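Local coordinates for PHD finger protein 14 (Danio rerio, PDB 7D86) that binds histone H3, preferring the unmodified form, and represses PDGFRA expression, here seen as its zinc-finger (PZP) module, at residues Val14-Asn19 with Cys161-Gly166; Leu168-Ala173 with Asp179-Tyr184; Cys32-His37 with Asp82-Glu87. All coordinates share one frame; numbering follows the deposited sequence.

Contact 1. Residues Val14-Asn19 with Cys161-Gly166. With ZN (zinc ion), chain E; ZN (zinc ion), chain D.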
ATOM      1  N   VAL A  14       1.297  -5.336  -2.919  1.00 31.35           N
ATOM      2  CA  VAL A  14       1.974  -4.249  -2.218  1.00 33.81           C
ATOM      3  C   VAL A  14       2.821  -3.417  -3.171  1.00 39.30           C
ATOM      4  O   VAL A  14       2.647  -2.203  -3.265  1.00 40.41           O
ATOM      5  CB  VAL A  14       2.825  -4.806  -1.056  1.00 29.48           C
ATOM      6  CG1 VAL A  14       3.691  -3.685  -0.436  1.00 30.95           C
ATOM      7  CG2 VAL A  14       1.915  -5.449  -0.003  1.00 31.85           C
ATOM      8  N   CYS A  15       3.729  -4.060  -3.907  1.00 39.55           N
ATOM      9  CA  CYS A  15       4.624  -3.358  -4.818  1.00 36.73           C
ATOM     10  C   CYS A  15       4.198  -3.437  -6.278  1.00 33.85           C
ATOM     11  O   CYS A  15       4.829  -2.786  -7.115  1.00 34.93           O
ATOM     12  CB  CYS A  15       6.048  -3.910  -4.679  1.00 38.32           C
ATOM     13  SG  CYS A  15       6.225  -5.628  -5.244  1.00 37.15           S
ATOM     14  N   LEU A  16       3.163  -4.217  -6.605  1.00 31.74           N
ATOM     15  CA  LEU A  16       2.667  -4.460  -7.965  1.00 34.59           C
ATOM     16  C   LEU A  16       3.683  -5.158  -8.866  1.00 40.30           C
ATOM     17  O   LEU A  16       3.450  -5.274 -10.074  1.00 39.78           O
ATOM     18  CB  LEU A  16       2.179  -3.169  -8.642  1.00 33.08           C
ATOM     19  CG  LEU A  16       1.043  -2.440  -7.910  1.00 34.51           C
ATOM     20  CD1 LEU A  16       0.579  -1.222  -8.696  1.00 33.67           C
ATOM     21  CD2 LEU A  16      -0.144  -3.372  -7.589  1.00 32.02           C
ATOM     22  N   GLY A  17       4.795  -5.641  -8.319  1.00 42.12           N
ATOM     23  CA  GLY A  17       5.706  -6.463  -9.085  1.00 39.85           C
ATOM     24  C   GLY A  17       5.165  -7.867  -9.280  1.00 46.53           C
ATOM     25  O   GLY A  17       4.197  -8.286  -8.643  1.00 44.23           O
ATOM     26  N   ASP A  18       5.815  -8.619 -10.175  1.00 50.94           N
ATOM     27  CA  ASP A  18       5.351  -9.961 -10.503  1.00 55.19           C
ATOM     28  C   ASP A  18       6.444 -11.023 -10.430  1.00 59.36           C
ATOM     29  O   ASP A  18       6.193 -12.175 -10.807  1.00 62.00           O
ATOM     30  CB  ASP A  18       4.710  -9.978 -11.897  1.00 61.04           C
ATOM     31  CG  ASP A  18       5.643  -9.463 -12.991  1.00 68.34           C
ATOM     32  OD1 ASP A  18       6.771  -9.981 -13.134  1.00 72.89           O
ATOM     33  OD2 ASP A  18       5.233  -8.546 -13.732  1.00 70.89           O
ATOM     34  N   ASN A  19       7.638 -10.681  -9.959  1.00 60.52           N
ATOM     35  CA  ASN A  19       8.739 -11.636  -9.937  1.00 67.38           C
ATOM     36  C   ASN A  19       8.617 -12.525  -8.704  1.00 70.52           C
ATOM     37  O   ASN A  19       8.662 -12.037  -7.569  1.00 67.90           O
ATOM     38  CB  ASN A  19      10.080 -10.905  -9.949  1.00 68.73           C
ATOM     39  CG  ASN A  19      11.207 -11.764 -10.496  1.00 74.24           C
ATOM     40  OD1 ASN A  19      10.968 -12.793 -11.128  1.00 78.21           O
ATOM     41  ND2 ASN A  19      12.443 -11.336 -10.264  1.00 75.14           N
ATOM     42  N   CYS A 161      -5.268   5.002  -3.503  1.00 26.81           N
ATOM     43  CA  CYS A 161      -5.755   5.670  -4.701  1.00 29.69           C
ATOM     44  C   CYS A 161      -4.606   5.957  -5.658  1.00 30.75           C
ATOM     45  O   CYS A 161      -4.728   5.744  -6.871  1.00 30.40           O
ATOM     46  CB  CYS A 161      -6.497   6.955  -4.322  1.00 31.18           C
ATOM     47  SG  CYS A 161      -8.097   6.686  -3.463  1.00 32.14           S
ATOM     48  N   ALA A 162      -3.471   6.414  -5.122  1.00 25.79           N
ATOM     49  CA  ALA A 162      -2.283   6.584  -5.950  1.00 29.08           C
ATOM     50  C   ALA A 162      -1.790   5.244  -6.475  1.00 30.86           C
ATOM     51  O   ALA A 162      -1.341   5.144  -7.624  1.00 29.93           O
ATOM     52  CB  ALA A 162      -1.182   7.294  -5.150  1.00 26.31           C
ATOM     53  N   GLN A 163      -1.872   4.193  -5.652  1.00 26.81           N
ATOM     54  CA  GLN A 163      -1.423   2.883  -6.110  1.00 26.79           C
ATOM     55  C   GLN A 163      -2.217   2.446  -7.333  1.00 28.70           C
ATOM     56  O   GLN A 163      -1.654   1.910  -8.296  1.00 31.29           O
ATOM     57  CB  GLN A 163      -1.561   1.847  -4.985  1.00 28.87           C
ATOM     58  CG  GLN A 163      -0.961   0.486  -5.328  1.00 32.40           C
ATOM     59  CD  GLN A 163      -1.280  -0.590  -4.300  1.00 38.91           C
ATOM     60  OE1 GLN A 163      -2.377  -0.632  -3.743  1.00 37.30           O
ATOM     61  NE2 GLN A 163      -0.314  -1.466  -4.047  1.00 36.84           N
ATOM     62  N   ARG A 164      -3.528   2.684  -7.308  1.00 28.68           N
ATOM     63  CA  ARG A 164      -4.402   2.284  -8.405  1.00 30.50           C
ATOM     64  C   ARG A 164      -4.027   3.000  -9.692  1.00 31.59           C
ATOM     65  O   ARG A 164      -4.131   2.428 -10.784  1.00 31.30           O
ATOM     66  CB  ARG A 164      -5.857   2.573  -8.025  1.00 32.35           C
ATOM     67  CG  ARG A 164      -6.881   2.275  -9.090  1.00 36.41           C
ATOM     68  CD  ARG A 164      -8.250   2.831  -8.713  1.00 41.04           C
ATOM     69  NE  ARG A 164      -8.308   4.274  -8.943  1.00 54.97           N
ATOM     70  CZ  ARG A 164      -8.500   5.183  -7.992  1.00 63.42           C
ATOM     71  NH1 ARG A 164      -8.681   4.806  -6.735  1.00 61.76           N
ATOM     72  NH2 ARG A 164      -8.526   6.473  -8.305  1.00 70.78           N
ATOM     73  N   GLU A 165      -3.595   4.246  -9.585  1.00 29.47           N
ATOM     74  CA  GLU A 165      -3.219   5.028 -10.759  1.00 27.19           C
ATOM     75  C   GLU A 165      -1.767   4.812 -11.180  1.00 30.44           C
ATOM     76  O   GLU A 165      -1.299   5.489 -12.112  1.00 29.16           O
ATOM     77  CB  GLU A 165      -3.475   6.513 -10.487  1.00 31.96           C
ATOM     78  CG  GLU A 165      -4.950   6.875 -10.371  1.00 36.80           C
ATOM     79  CD  GLU A 165      -5.698   6.699 -11.685  1.00 50.79           C
ATOM     80  OE1 GLU A 165      -5.055   6.742 -12.756  1.00 54.11           O
ATOM     81  OE2 GLU A 165      -6.932   6.510 -11.651  1.00 58.06           O
ATOM     82  N   GLY A 166      -1.053   3.895 -10.528  1.00 27.37           N
ATOM     83  CA  GLY A 166       0.311   3.579 -10.915  1.00 26.90           C
ATOM     84  C   GLY A 166       1.330   4.606 -10.462  1.00 24.25           C
ATOM     85  O   GLY A 166       2.367   4.776 -11.113  1.00 28.56           O
TER
HETATM   86 ZN    ZN E 504       5.931  -7.021  -3.445  1.00 41.18          ZN
HETATM   87 ZN    ZN D 503      -8.768   8.588  -2.328  1.00 34.37          ZN
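Gln163 meets both Val14 and Leu16, and among residues Cys161-Gly166 it carries practically all of the contact. Cys161, at the start of the segment, gives its SG to a zinc ion at 2.3 Å, alongside Cys131, Cys134 and His158. Ala162 packs on Leu167 and Leu168. At Gln163 the side chain leaves the helix with CG anti to the backbone N (chi1 -173°) and stays extended, which carries its amide across to the loop. Its NE2 comes to 3.1 Å from Val14 O, while its strongest polar partner is Cys13, the residue before Val14. Leu16 slants across this chain: its CD2 lies 4.0 Å from Gln163 NE2, and its CD1 is 3.9 Å from Gln163 O. The loop carries the second cysteine of the CxxC pair of the first PHD finger and the helix belongs to the second, so the contact joins two zinc fingers of the PZP module. In that loop Cys15 SG binds zinc with Cys12, His37 and Cys40, and also accepts Gly17 N at 3.4 Å. Arg164 forms a salt bridge with Glu135, and Glu165 another with Arg194. The helix ends at Gly166 in a Schellman motif with positive phi (77°), where Gly166 N bonds Gln163 O at 3.0 Å. Helix 191-204 lies against the same junction, Lys197 touching Leu16 and Tyr201 touching Gln163.

Contact 2. Residues Leu168-Ala173 with Asp179-Tyr184. With MG (magnesium ion), chain G.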
ATOM      1  N   LEU A 168       2.831   5.008  -7.233  1.00 27.59           N
ATOM      2  CA  LEU A 168       3.730   4.690  -6.130  1.00 26.27           C
ATOM      3  C   LEU A 168       4.983   4.022  -6.670  1.00 29.48           C
ATOM      4  O   LEU A 168       4.902   3.104  -7.492  1.00 29.57           O
ATOM      5  CB  LEU A 168       3.056   3.769  -5.109  1.00 26.72           C
ATOM      6  CG  LEU A 168       1.731   4.222  -4.503  1.00 26.04           C
ATOM      7  CD1 LEU A 168       1.250   3.205  -3.471  1.00 25.74           C
ATOM      8  CD2 LEU A 168       1.881   5.611  -3.871  1.00 25.82           C
ATOM      9  N   SER A 169       6.144   4.490  -6.203  1.00 27.33           N
ATOM     10  CA  SER A 169       7.428   3.952  -6.617  1.00 29.28           C
ATOM     11  C   SER A 169       8.266   3.598  -5.398  1.00 28.94           C
ATOM     12  O   SER A 169       8.111   4.176  -4.319  1.00 27.70           O
ATOM     13  CB  SER A 169       8.208   4.953  -7.499  1.00 33.14           C
ATOM     14  OG  SER A 169       7.465   5.333  -8.643  1.00 34.62           O
ATOM     15  N   GLU A 170       9.167   2.641  -5.587  1.00 30.36           N
ATOM     16  CA  GLU A 170      10.191   2.331  -4.598  1.00 31.24           C
ATOM     17  C   GLU A 170      11.542   2.408  -5.291  1.00 34.83           C
ATOM     18  O   GLU A 170      11.762   1.724  -6.293  1.00 34.92           O
ATOM     19  CB  GLU A 170       9.981   0.947  -3.979  1.00 34.17           C
ATOM     20  CG  GLU A 170      11.041   0.573  -2.941  1.00 39.39           C
ATOM     21  CD  GLU A 170      10.826  -0.814  -2.348  1.00 51.32           C
ATOM     22  OE1 GLU A 170      11.529  -1.159  -1.375  1.00 56.68           O
ATOM     23  OE2 GLU A 170       9.955  -1.557  -2.849  1.00 50.73           O
ATOM     24  N   ALA A 171      12.437   3.244  -4.768  1.00 32.09           N
ATOM     25  CA  ALA A 171      13.775   3.348  -5.335  1.00 32.55           C
ATOM     26  C   ALA A 171      14.542   2.044  -5.146  1.00 33.52           C
ATOM     27  O   ALA A 171      14.368   1.329  -4.156  1.00 33.17           O
ATOM     28  CB  ALA A 171      14.541   4.508  -4.687  1.00 32.16           C
ATOM     29  N   ALA A 172      15.401   1.731  -6.112  1.00 34.60           N
ATOM     30  CA  ALA A 172      16.239   0.552  -5.968  1.00 39.47           C
ATOM     31  C   ALA A 172      17.268   0.750  -4.856  1.00 43.28           C
ATOM     32  O   ALA A 172      17.619   1.876  -4.484  1.00 42.86           O
ATOM     33  CB  ALA A 172      16.944   0.231  -7.283  1.00 42.25           C
ATOM     34  N   ALA A 173      17.761  -0.377  -4.333  1.00 39.56           N
ATOM     35  CA  ALA A 173      18.761  -0.344  -3.267  1.00 46.11           C
ATOM     36  C   ALA A 173      19.999   0.444  -3.678  1.00 50.28           C
ATOM     37  O   ALA A 173      20.560   1.196  -2.872  1.00 50.44           O
ATOM     38  CB  ALA A 173      19.151  -1.770  -2.872  1.00 49.23           C
ATOM     39  N   ASP A 179      14.704   7.234   2.502  1.00 32.25           N
ATOM     40  CA  ASP A 179      13.308   6.824   2.390  1.00 30.09           C
ATOM     41  C   ASP A 179      13.083   6.443   0.933  1.00 30.70           C
ATOM     42  O   ASP A 179      12.876   7.329   0.090  1.00 27.87           O
ATOM     43  CB  ASP A 179      12.366   7.962   2.814  1.00 27.69           C
ATOM     44  CG  ASP A 179      10.859   7.581   2.786  1.00 33.31           C
ATOM     45  OD1 ASP A 179      10.471   6.424   2.531  1.00 33.37           O
ATOM     46  OD2 ASP A 179      10.038   8.486   3.028  1.00 34.99           O
ATOM     47  N   PRO A 180      13.143   5.160   0.571  1.00 31.75           N
ATOM     48  CA  PRO A 180      13.045   4.784  -0.844  1.00 32.22           C
ATOM     49  C   PRO A 180      11.640   4.859  -1.417  1.00 28.22           C
ATOM     50  O   PRO A 180      11.476   4.693  -2.631  1.00 27.56           O
ATOM     51  CB  PRO A 180      13.564   3.338  -0.848  1.00 36.75           C
ATOM     52  CG  PRO A 180      13.218   2.821   0.507  1.00 36.19           C
ATOM     53  CD  PRO A 180      13.325   3.992   1.451  1.00 31.83           C
ATOM     54  N   PHE A 181      10.617   5.101  -0.606  1.00 26.79           N
ATOM     55  CA  PHE A 181       9.242   5.076  -1.083  1.00 28.53           C
ATOM     56  C   PHE A 181       8.797   6.487  -1.438  1.00 27.96           C
ATOM     57  O   PHE A 181       8.762   7.365  -0.575  1.00 31.49           O
ATOM     58  CB  PHE A 181       8.325   4.463  -0.028  1.00 25.13           C
ATOM     59  CG  PHE A 181       8.666   3.044   0.293  1.00 27.90           C
ATOM     60  CD1 PHE A 181       8.278   2.019  -0.552  1.00 32.29           C
ATOM     61  CD2 PHE A 181       9.389   2.730   1.433  1.00 26.87           C
ATOM     62  CE1 PHE A 181       8.595   0.702  -0.259  1.00 33.82           C
ATOM     63  CE2 PHE A 181       9.715   1.423   1.725  1.00 30.68           C
ATOM     64  CZ  PHE A 181       9.313   0.403   0.870  1.00 33.51           C
ATOM     65  N   PHE A 182       8.446   6.704  -2.704  1.00 27.23           N
ATOM     66  CA  PHE A 182       8.000   8.018  -3.130  1.00 27.53           C
ATOM     67  C   PHE A 182       6.841   7.878  -4.106  1.00 27.14           C
ATOM     68  O   PHE A 182       6.583   6.803  -4.658  1.00 24.97           O
ATOM     69  CB  PHE A 182       9.154   8.828  -3.753  1.00 31.25           C
ATOM     70  CG  PHE A 182       9.769   8.176  -4.952  1.00 29.12           C
ATOM     71  CD1 PHE A 182      10.735   7.193  -4.807  1.00 29.19           C
ATOM     72  CD2 PHE A 182       9.395   8.559  -6.231  1.00 27.71           C
ATOM     73  CE1 PHE A 182      11.308   6.594  -5.915  1.00 29.85           C
ATOM     74  CE2 PHE A 182       9.966   7.966  -7.342  1.00 29.33           C
ATOM     75  CZ  PHE A 182      10.922   6.984  -7.185  1.00 32.77           C
ATOM     76  N   ALA A 183       6.135   8.985  -4.299  1.00 24.20           N
ATOM     77  CA  ALA A 183       4.970   9.020  -5.164  1.00 27.15           C
ATOM     78  C   ALA A 183       4.933  10.330  -5.939  1.00 28.94           C
ATOM     79  O   ALA A 183       5.277  11.389  -5.411  1.00 28.67           O
ATOM     80  CB  ALA A 183       3.678   8.876  -4.366  1.00 27.99           C
ATOM     81  N   TYR A 184       4.467  10.246  -7.184  1.00 31.85           N
ATOM     82  CA  TYR A 184       4.318  11.395  -8.070  1.00 30.00           C
ATOM     83  C   TYR A 184       2.877  11.493  -8.541  1.00 32.65           C
ATOM     84  O   TYR A 184       2.240  10.475  -8.836  1.00 30.43           O
ATOM     85  CB  TYR A 184       5.220  11.292  -9.302  1.00 29.24           C
ATOM     86  CG  TYR A 184       6.709  11.373  -9.057  1.00 29.31           C
ATOM     87  CD1 TYR A 184       7.245  12.239  -8.115  1.00 33.43           C
ATOM     88  CD2 TYR A 184       7.582  10.583  -9.791  1.00 37.11           C
ATOM     89  CE1 TYR A 184       8.621  12.311  -7.909  1.00 34.72           C
ATOM     90  CE2 TYR A 184       8.942  10.642  -9.600  1.00 37.83           C
ATOM     91  CZ  TYR A 184       9.458  11.503  -8.656  1.00 32.89           C
ATOM     92  OH  TYR A 184      10.813  11.532  -8.474  1.00 36.52           O
TER
HETATM   93 MG    MG G 506       8.234   7.851   3.447  1.00 32.97          MG
HETATM   94  O   HOH W   1       7.574   8.005   1.480  1.00 29.89           O
HETATM   95  O   HOH W   2       8.443   5.836   3.289  1.00 29.49           O
HETATM   96  O   HOH W   3       8.795   7.968   5.453  1.00 34.52           O
HETATM   97  O   HOH W   4       6.365   7.456   4.256  1.00 40.62           O
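Ser169 and Phe182 form a hydrogen-bonded antiparallel pair, with Ser169 N to Phe182 O at 2.8 Å and Phe182 N to Ser169 O at 3.0 Å. Tyr101 OH also hydrogen-bonds to Ser169 O. A third bond, Ala171 N to Pro180 O, is 2.8 Å long and almost straight (170° at the hydrogen). Beyond it, Asp179 OD2 binds a magnesium ion at 2.0 Å, and a water on that ion reaches Phe181 O. The three backbone bonds hold together the two-stranded antiparallel hairpin, 168-170 with 181-183, of the second PHD finger, with Leu168-Ala183 and Glu170-Phe181 as its non-hydrogen-bonded pairs. On the face carrying Ser169 and Phe182, a chi1 of 60° sets the Phe182 ring between its own backbone N and carbonyl carbon and turns it back over the partner strand. Ser169 CB thus stands over one ring face in a CH-pi contact, 3.7 Å from the Phe182 centroid, and Ala171 CB reaches the same ring at CE1. The other face carries Glu170 and Phe181, together with Leu168 and Ala183. Glu170 and Phe181 run side by side with carboxylate and ring planes 30° apart and Glu170 CD 3.4 Å from Phe181 CE1. The Phe181 ring also makes edge-to-face contacts with Tyr101 and Phe107. Next to them Leu168 CD2 rests on Ala183 CB at 3.8 Å, and Leu168 packs on Val97 of helix 96-101 and Val159 of helix 159-164.

Contact 3. Residues Cys32-His37 with Asp82-Glu87. With ZN (zinc ion), chain E; ZN (zinc ion), chain F.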
ATOM      1  N   CYS A  32      -8.846 -15.489   1.204  1.00 45.66           N
ATOM      2  CA  CYS A  32      -9.329 -14.365   0.411  1.00 48.33           C
ATOM      3  C   CYS A  32      -8.645 -14.235  -0.946  1.00 46.92           C
ATOM      4  O   CYS A  32      -9.095 -13.435  -1.773  1.00 53.20           O
ATOM      5  CB  CYS A  32      -9.161 -13.052   1.192  1.00 46.17           C
ATOM      6  SG  CYS A  32      -7.448 -12.516   1.441  1.00 43.16           S
ATOM      7  N   GLY A  33      -7.570 -14.978  -1.195  1.00 41.86           N
ATOM      8  CA  GLY A  33      -6.902 -14.934  -2.480  1.00 41.99           C
ATOM      9  C   GLY A  33      -5.909 -13.804  -2.673  1.00 43.04           C
ATOM     10  O   GLY A  33      -5.337 -13.688  -3.764  1.00 39.22           O
ATOM     11  N   VAL A  34      -5.679 -12.966  -1.661  1.00 34.57           N
ATOM     12  CA  VAL A  34      -4.734 -11.867  -1.831  1.00 35.42           C
ATOM     13  C   VAL A  34      -3.341 -12.436  -2.070  1.00 41.17           C
ATOM     14  O   VAL A  34      -2.987 -13.509  -1.561  1.00 38.15           O
ATOM     15  CB  VAL A  34      -4.770 -10.928  -0.613  1.00 37.38           C
ATOM     16  CG1 VAL A  34      -4.076 -11.560   0.594  1.00 36.37           C
ATOM     17  CG2 VAL A  34      -4.147  -9.574  -0.959  1.00 40.25           C
ATOM     18  N   THR A  35      -2.546 -11.729  -2.867  1.00 43.12           N
ATOM     19  CA  THR A  35      -1.223 -12.186  -3.272  1.00 43.06           C
ATOM     20  C   THR A  35      -0.187 -11.139  -2.895  1.00 40.00           C
ATOM     21  O   THR A  35      -0.416  -9.940  -3.072  1.00 39.36           O
ATOM     22  CB  THR A  35      -1.167 -12.452  -4.779  1.00 45.26           C
ATOM     23  OG1 THR A  35      -1.670 -11.312  -5.482  1.00 46.29           O
ATOM     24  CG2 THR A  35      -2.003 -13.674  -5.141  1.00 43.24           C
ATOM     25  N   VAL A  36       0.955 -11.596  -2.382  1.00 38.00           N
ATOM     26  CA  VAL A  36       1.962 -10.690  -1.842  1.00 32.06           C
ATOM     27  C   VAL A  36       3.306 -11.395  -1.844  1.00 35.09           C
ATOM     28  O   VAL A  36       3.389 -12.617  -1.672  1.00 36.54           O
ATOM     29  CB  VAL A  36       1.561 -10.209  -0.423  1.00 34.01           C
ATOM     30  CG1 VAL A  36       1.545 -11.382   0.566  1.00 35.31           C
ATOM     31  CG2 VAL A  36       2.489  -9.097   0.059  1.00 31.89           C
ATOM     32  N   HIS A  37       4.373 -10.622  -2.089  1.00 38.31           N
ATOM     33  CA  HIS A  37       5.725 -11.094  -1.838  1.00 35.72           C
ATOM     34  C   HIS A  37       5.878 -11.442  -0.365  1.00 38.82           C
ATOM     35  O   HIS A  37       5.408 -10.707   0.509  1.00 36.48           O
ATOM     36  CB  HIS A  37       6.761 -10.018  -2.198  1.00 42.07           C
ATOM     37  CG  HIS A  37       7.016  -9.853  -3.666  1.00 42.57           C
ATOM     38  ND1 HIS A  37       6.834  -8.652  -4.317  1.00 49.15           N
ATOM     39  CD2 HIS A  37       7.491 -10.718  -4.595  1.00 46.17           C
ATOM     40  CE1 HIS A  37       7.161  -8.790  -5.591  1.00 44.90           C
ATOM     41  NE2 HIS A  37       7.562 -10.034  -5.785  1.00 47.03           N
ATOM     42  N   ASP A  82      -9.665  -3.281  -0.504  1.00 42.67           N
ATOM     43  CA  ASP A  82      -8.850  -4.268  -1.186  1.00 49.79           C
ATOM     44  C   ASP A  82      -7.431  -4.270  -0.613  1.00 48.34           C
ATOM     45  O   ASP A  82      -7.091  -3.502   0.294  1.00 45.77           O
ATOM     46  CB  ASP A  82      -8.845  -3.992  -2.686  1.00 57.26           C
ATOM     47  CG  ASP A  82     -10.239  -4.004  -3.281  1.00 66.93           C
ATOM     48  OD1 ASP A  82     -11.046  -4.871  -2.887  1.00 70.01           O
ATOM     49  OD2 ASP A  82     -10.533  -3.143  -4.135  1.00 72.53           O
ATOM     50  N   GLY A  83      -6.592  -5.154  -1.141  1.00 44.03           N
ATOM     51  CA  GLY A  83      -5.211  -5.198  -0.715  1.00 41.42           C
ATOM     52  C   GLY A  83      -5.022  -5.992   0.566  1.00 37.88           C
ATOM     53  O   GLY A  83      -5.920  -6.684   1.049  1.00 38.21           O
ATOM     54  N   ILE A  84      -3.821  -5.888   1.120  1.00 33.48           N
ATOM     55  CA  ILE A  84      -3.446  -6.717   2.253  1.00 36.10           C
ATOM     56  C   ILE A  84      -3.158  -5.818   3.452  1.00 36.78           C
ATOM     57  O   ILE A  84      -2.671  -4.689   3.312  1.00 32.48           O
ATOM     58  CB  ILE A  84      -2.257  -7.641   1.893  1.00 36.70           C
ATOM     59  CG1 ILE A  84      -2.277  -8.895   2.772  1.00 35.63           C
ATOM     60  CG2 ILE A  84      -0.919  -6.927   2.009  1.00 33.60           C
ATOM     61  CD1 ILE A  84      -1.328  -9.966   2.313  1.00 35.90           C
ATOM     62  N   PHE A  85      -3.504  -6.318   4.638  1.00 38.25           N
ATOM     63  CA  PHE A  85      -3.551  -5.537   5.866  1.00 35.82           C
ATOM     64  C   PHE A  85      -2.637  -6.117   6.935  1.00 38.39           C
ATOM     65  O   PHE A  85      -2.341  -7.313   6.952  1.00 30.31           O
ATOM     66  CB  PHE A  85      -4.972  -5.483   6.444  1.00 32.81           C
ATOM     67  CG  PHE A  85      -5.955  -4.744   5.596  1.00 35.66           C
ATOM     68  CD1 PHE A  85      -6.550  -5.361   4.507  1.00 36.49           C
ATOM     69  CD2 PHE A  85      -6.312  -3.442   5.908  1.00 37.23           C
ATOM     70  CE1 PHE A  85      -7.468  -4.686   3.726  1.00 40.41           C
ATOM     71  CE2 PHE A  85      -7.235  -2.759   5.136  1.00 39.23           C
ATOM     72  CZ  PHE A  85      -7.813  -3.384   4.038  1.00 39.47           C
ATOM     73  N   LYS A  86      -2.207  -5.233   7.842  1.00 36.45           N
ATOM     74  CA  LYS A  86      -1.554  -5.603   9.092  1.00 36.27           C
ATOM     75  C   LYS A  86      -2.271  -4.919  10.247  1.00 32.95           C
ATOM     76  O   LYS A  86      -2.829  -3.828  10.091  1.00 34.06           O
ATOM     77  CB  LYS A  86      -0.061  -5.191   9.118  1.00 37.73           C
ATOM     78  CG  LYS A  86       0.880  -6.028   8.256  1.00 41.97           C
ATOM     79  CD  LYS A  86       1.294  -7.311   8.958  1.00 42.44           C
ATOM     80  CE  LYS A  86       2.467  -7.984   8.253  1.00 44.36           C
ATOM     81  NZ  LYS A  86       2.788  -9.315   8.841  1.00 51.52           N
ATOM     82  N   GLU A  87      -2.213  -5.543  11.420  1.00 30.17           N
ATOM     83  CA  GLU A  87      -2.869  -5.002  12.601  1.00 35.84           C
ATOM     84  C   GLU A  87      -2.013  -3.912  13.237  1.00 35.08           C
ATOM     85  O   GLU A  87      -0.783  -4.002  13.252  1.00 35.38           O
ATOM     86  CB  GLU A  87      -3.139  -6.125  13.612  1.00 37.07           C
ATOM     87  CG  GLU A  87      -4.164  -5.780  14.675  1.00 42.52           C
ATOM     88  CD  GLU A  87      -4.625  -7.007  15.461  1.00 50.75           C
ATOM     89  OE1 GLU A  87      -3.901  -8.028  15.471  1.00 50.06           O
ATOM     90  OE2 GLU A  87      -5.720  -6.950  16.058  1.00 55.42           O
TER
HETATM   91 ZN    ZN E 504       5.931  -7.021  -3.445  1.00 41.18          ZN
HETATM   92 ZN    ZN F 505      -6.760 -13.348   3.446  1.00 47.19          ZN
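Ile84, which has the most surface buried here, pushes its CD1 against two valines spaced two residues apart. CD1 of Ile84 is 3.6 Å from Val34 CG1, and the same atom is 3.6 Å from Val36 CG1; each valine meets the isoleucine chain at about a right angle. The Ile84 chain is extended, with CG1 anti to the backbone N (chi1 -154°), and so its end methyl reaches both. Val34, second in buried surface, uses both branches: while CG1 meets the isoleucine tip, CG2 lies 3.9 Å from Ile84 CB and equally far from Gly83 O. With Val34 cut back to an alanine, the Ile84 end methyl would probably lose one of its two valine partners, and a gap is likely to open beside Gly83. The contact is apolar and joins the first PHD finger to the C2HC pre-PHD finger, two parts of the PZP module. Zinc fixes the first segment at both ends: Cys32 SG binds one ion at 2.3 Å, and His37 ND1 binds another at 2.1 Å. Val34 N also donates to Cys32 SG at 3.6 Å, tying Val34 to the zinc-binding turn. The contact is made largely by residues leading into strands 35-37 and 85-87, Val36 being the one strand residue in it. Tyr41 of helix 38-41 touches both Val36 and Ile84, and Val96 of helix 96-101 packs on Ile84.

Contact 1 adjoins both of the others. Its centre is about 12 Å from that of contact 2, where helix 159-164 leads into strand 168-170 and Gln163 CB packs 3.5 Å from Leu168 CD1. It is about 13 Å from the centre of contact 3; there Cys15 and His37 bind the same zinc ion with Cys12 and Cys40, Val14 CG2 meets Val36 CG2 at 3.7 Å, and Asn19 O probably accepts a hydrogen bond from His37 NE2 at 2.9 Å. Contacts 2 and 3 lie on opposite sides of the chain's centre, their nearest atoms about 8 Å apart. Together the three contacts span all three zinc fingers of the region required for histone H3 binding.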